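Local coordinates for protein Amuc_1100 (Akkermansia muciniphila, PDB 6KNY) that is of unknown function but is probably held in the membrane by a transmembrane helix that this construct lacks, at residues K141-Y146 with A178-R183. Sequence-based numbering, arbitrary orientation.
Sequences KFIKVY and AFQGDR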
ATOM      1  N   LYS A 141       4.760 -14.840   6.079  0.51 33.97           N
ATOM      2  CA  LYS A 141       5.491 -14.404   4.895  0.51 33.60           C
ATOM      3  C   LYS A 141       4.707 -13.322   4.172  0.51 32.82           C
ATOM      4  O   LYS A 141       3.479 -13.391   4.088  0.51 33.99           O
ATOM      5  CB  LYS A 141       5.754 -15.545   3.897  0.51 37.07           C
ATOM      6  CG  LYS A 141       5.909 -16.931   4.492  0.51 39.59           C
ATOM      7  CD  LYS A 141       6.316 -17.935   3.444  0.51 39.53           C
ATOM      8  CE  LYS A 141       6.539 -19.294   4.085  0.51 41.98           C
ATOM      9  NZ  LYS A 141       6.889 -20.338   3.092  0.51 43.09           N
ATOM     10  N   PHE A 142       5.434 -12.335   3.654  1.00 32.82           N
ATOM     11  CA  PHE A 142       4.960 -11.472   2.579  1.00 30.84           C
ATOM     12  C   PHE A 142       5.452 -12.077   1.270  1.00 33.45           C
ATOM     13  O   PHE A 142       6.658 -12.303   1.100  1.00 35.02           O
ATOM     14  CB  PHE A 142       5.483 -10.041   2.724  1.00 31.14           C
ATOM     15  CG  PHE A 142       4.866  -9.267   3.854  1.00 35.70           C
ATOM     16  CD1 PHE A 142       3.545  -8.856   3.789  1.00 34.83           C
ATOM     17  CD2 PHE A 142       5.621  -8.919   4.973  1.00 35.94           C
ATOM     18  CE1 PHE A 142       2.972  -8.122   4.831  1.00 37.71           C
ATOM     19  CE2 PHE A 142       5.058  -8.190   6.013  1.00 36.57           C
ATOM     20  CZ  PHE A 142       3.735  -7.789   5.944  1.00 38.83           C
ATOM     21  N   ILE A 143       4.533 -12.367   0.360  1.00 30.15           N
ATOM     22  CA  ILE A 143       4.871 -13.056  -0.877  1.00 27.93           C
ATOM     23  C   ILE A 143       5.057 -12.071  -2.025  1.00 29.35           C
ATOM     24  O   ILE A 143       5.965 -12.224  -2.844  1.00 26.17           O
ATOM     25  CB  ILE A 143       3.786 -14.110  -1.201  1.00 29.78           C
ATOM     26  CG1 ILE A 143       3.752 -15.178  -0.112  1.00 30.73           C
ATOM     27  CG2 ILE A 143       4.035 -14.748  -2.594  1.00 32.65           C
ATOM     28  CD1 ILE A 143       2.572 -16.137  -0.215  1.00 32.45           C
ATOM     29  N   LYS A 144       4.213 -11.044  -2.095  1.00 29.46           N
ATOM     30  CA  LYS A 144       4.357 -10.077  -3.172  1.00 31.72           C
ATOM     31  C   LYS A 144       3.617  -8.795  -2.808  1.00 28.10           C
ATOM     32  O   LYS A 144       2.585  -8.831  -2.132  1.00 24.93           O
ATOM     33  CB  LYS A 144       3.871 -10.675  -4.506  1.00 39.05           C
ATOM     34  CG  LYS A 144       2.420 -10.490  -4.883  1.00 48.27           C
ATOM     35  CD  LYS A 144       2.200 -11.028  -6.319  1.00 54.40           C
ATOM     36  CE  LYS A 144       0.741 -10.905  -6.801  1.00 61.74           C
ATOM     37  NZ  LYS A 144       0.384 -11.855  -7.921  1.00 62.41           N
ATOM     38  N   VAL A 145       4.200  -7.664  -3.198  1.00 27.90           N
ATOM     39  CA  VAL A 145       3.502  -6.385  -3.257  1.00 26.72           C
ATOM     40  C   VAL A 145       3.675  -5.913  -4.689  1.00 26.02           C
ATOM     41  O   VAL A 145       4.777  -5.518  -5.091  1.00 26.21           O
ATOM     42  CB  VAL A 145       4.043  -5.350  -2.264  1.00 25.14           C
ATOM     43  CG1 VAL A 145       3.226  -4.060  -2.369  1.00 23.98           C
ATOM     44  CG2 VAL A 145       4.003  -5.907  -0.840  1.00 26.10           C
ATOM     45  N   TYR A 146       2.602  -5.959  -5.465  1.00 26.89           N
ATOM     46  CA  TYR A 146       2.662  -5.674  -6.890  1.00 27.46           C
ATOM     47  C   TYR A 146       1.802  -4.452  -7.179  1.00 27.31           C
ATOM     48  O   TYR A 146       0.623  -4.421  -6.808  1.00 24.61           O
ATOM     49  CB  TYR A 146       2.183  -6.875  -7.701  1.00 28.86           C
ATOM     50  CG  TYR A 146       1.842  -6.508  -9.118  1.00 30.49           C
ATOM     51  CD1 TYR A 146       2.843  -6.189 -10.034  1.00 32.03           C
ATOM     52  CD2 TYR A 146       0.523  -6.466  -9.540  1.00 33.53           C
ATOM     53  CE1 TYR A 146       2.528  -5.834 -11.337  1.00 35.16           C
ATOM     54  CE2 TYR A 146       0.201  -6.117 -10.840  1.00 37.04           C
ATOM     55  CZ  TYR A 146       1.209  -5.806 -11.729  1.00 34.63           C
ATOM     56  OH  TYR A 146       0.894  -5.468 -13.013  1.00 40.66           O
ATOM     57  N   ALA A 178       0.067 -10.311  -1.686  1.00 28.36           N
ATOM     58  CA  ALA A 178      -0.035 -11.724  -1.376  1.00 28.43           C
ATOM     59  C   ALA A 178       0.743 -11.964  -0.091  1.00 28.96           C
ATOM     60  O   ALA A 178       1.862 -11.453   0.070  1.00 25.81           O
ATOM     61  CB  ALA A 178       0.519 -12.580  -2.519  1.00 29.18           C
ATOM     62  N   PHE A 179       0.140 -12.705   0.831  1.00 27.01           N
ATOM     63  CA  PHE A 179       0.808 -13.051   2.076  1.00 28.59           C
ATOM     64  C   PHE A 179       0.247 -14.379   2.546  1.00 32.19           C
ATOM     65  O   PHE A 179      -0.687 -14.926   1.946  1.00 27.40           O
ATOM     66  CB  PHE A 179       0.633 -11.976   3.156  1.00 26.42           C
ATOM     67  CG  PHE A 179      -0.802 -11.572   3.398  1.00 25.62           C
ATOM     68  CD1 PHE A 179      -1.611 -12.294   4.257  1.00 27.82           C
ATOM     69  CD2 PHE A 179      -1.333 -10.454   2.771  1.00 27.80           C
ATOM     70  CE1 PHE A 179      -2.932 -11.911   4.489  1.00 28.57           C
ATOM     71  CE2 PHE A 179      -2.641 -10.059   2.991  1.00 28.33           C
ATOM     72  CZ  PHE A 179      -3.450 -10.793   3.854  1.00 27.58           C
ATOM     73  N   GLN A 180       0.829 -14.897   3.626  1.00 34.10           N
ATOM     74  CA  GLN A 180       0.355 -16.150   4.183  1.00 35.34           C
ATOM     75  C   GLN A 180       0.668 -16.199   5.667  1.00 31.94           C
ATOM     76  O   GLN A 180       1.620 -15.576   6.143  1.00 33.23           O
ATOM     77  CB  GLN A 180       0.961 -17.361   3.448  1.00 39.08           C
ATOM     78  CG  GLN A 180       2.393 -17.683   3.777  1.00 45.71           C
ATOM     79  CD  GLN A 180       2.734 -19.159   3.498  1.00 52.07           C
ATOM     80  OE1 GLN A 180       2.260 -20.059   4.194  1.00 58.38           O
ATOM     81  NE2 GLN A 180       3.546 -19.402   2.475  1.00 57.92           N
ATOM     82  N   GLY A 181      -0.155 -16.942   6.393  1.00 34.05           N
ATOM     83  CA  GLY A 181       0.025 -17.108   7.821  1.00 32.24           C
ATOM     84  C   GLY A 181      -1.039 -18.046   8.332  1.00 37.36           C
ATOM     85  O   GLY A 181      -1.824 -18.603   7.555  1.00 35.56           O
ATOM     86  N   ASP A 182      -1.047 -18.231   9.654  1.00 37.86           N
ATOM     87  CA  ASP A 182      -2.084 -19.059  10.252  1.00 43.55           C
ATOM     88  C   ASP A 182      -3.430 -18.352  10.104  1.00 43.68           C
ATOM     89  O   ASP A 182      -3.493 -17.158   9.787  1.00 42.92           O
ATOM     90  CB  ASP A 182      -1.758 -19.347  11.720  1.00 44.45           C
ATOM     91  CG  ASP A 182      -2.027 -18.159  12.626  1.00 48.07           C
ATOM     92  OD1 ASP A 182      -1.379 -17.108  12.445  1.00 57.33           O
ATOM     93  OD2 ASP A 182      -2.909 -18.264  13.501  1.00 72.39           O
ATOM     94  N   ARG A 183      -4.516 -19.109  10.319  1.00 40.51           N
ATOM     95  CA  ARG A 183      -5.862 -18.565  10.130  1.00 40.28           C
ATOM     96  C   ARG A 183      -6.073 -17.296  10.950  1.00 41.43           C
ATOM     97  O   ARG A 183      -6.703 -16.334  10.480  1.00 38.24           O
ATOM     98  CB  ARG A 183      -6.914 -19.622  10.489  1.00 39.79           C
TER
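Lys141 and Gln180 lie side by side and point the same way from neighbouring antiparallel strands. In the conformer given, one of two for this lysine, the chain is extended beyond CG and runs along the glutamine amide, with Lys141 CD 3.3 Å from Gln180 NE2. Gln180 CG sits between its own backbone N and carbonyl carbon (chi1 76°), which brings it alongside Lys141 CG at 3.7 Å in that conformer. The amide oxygen turns to Gln264 instead, by a hydrogen bond. With Gln180 replaced by an alanine, Gln264 would probably lose this partner, and the lysine chain would lose its cover on that flank. Below the side chains the two backbones bond both ways, Gln180 N to Lys141 O at 3.1 Å. A classic beta bulge follows, where Ile143 and Lys144 both face Ala178. Ala178 O accepts from Ile143 N at 2.8 Å and from Lys144 N at 3.2 Å. Both donors come from the same face of its carbonyl plane. The extra residue puts Ile143 CB beside the Ala178 methyl, 3.8 Å from Ala178 CB, while Lys144 CG touches that methyl too. Ile143 CD1 reaches on to Gln180 CB. Lys144 NZ leads away to Gln268 on strand 265-276. On the other face of the mixed sheet, Phe142 CD1 meets Phe179 CB obliquely at 4.3 Å. The Phe142 ring also packs on Val131 and Leu134 of helix 117-134.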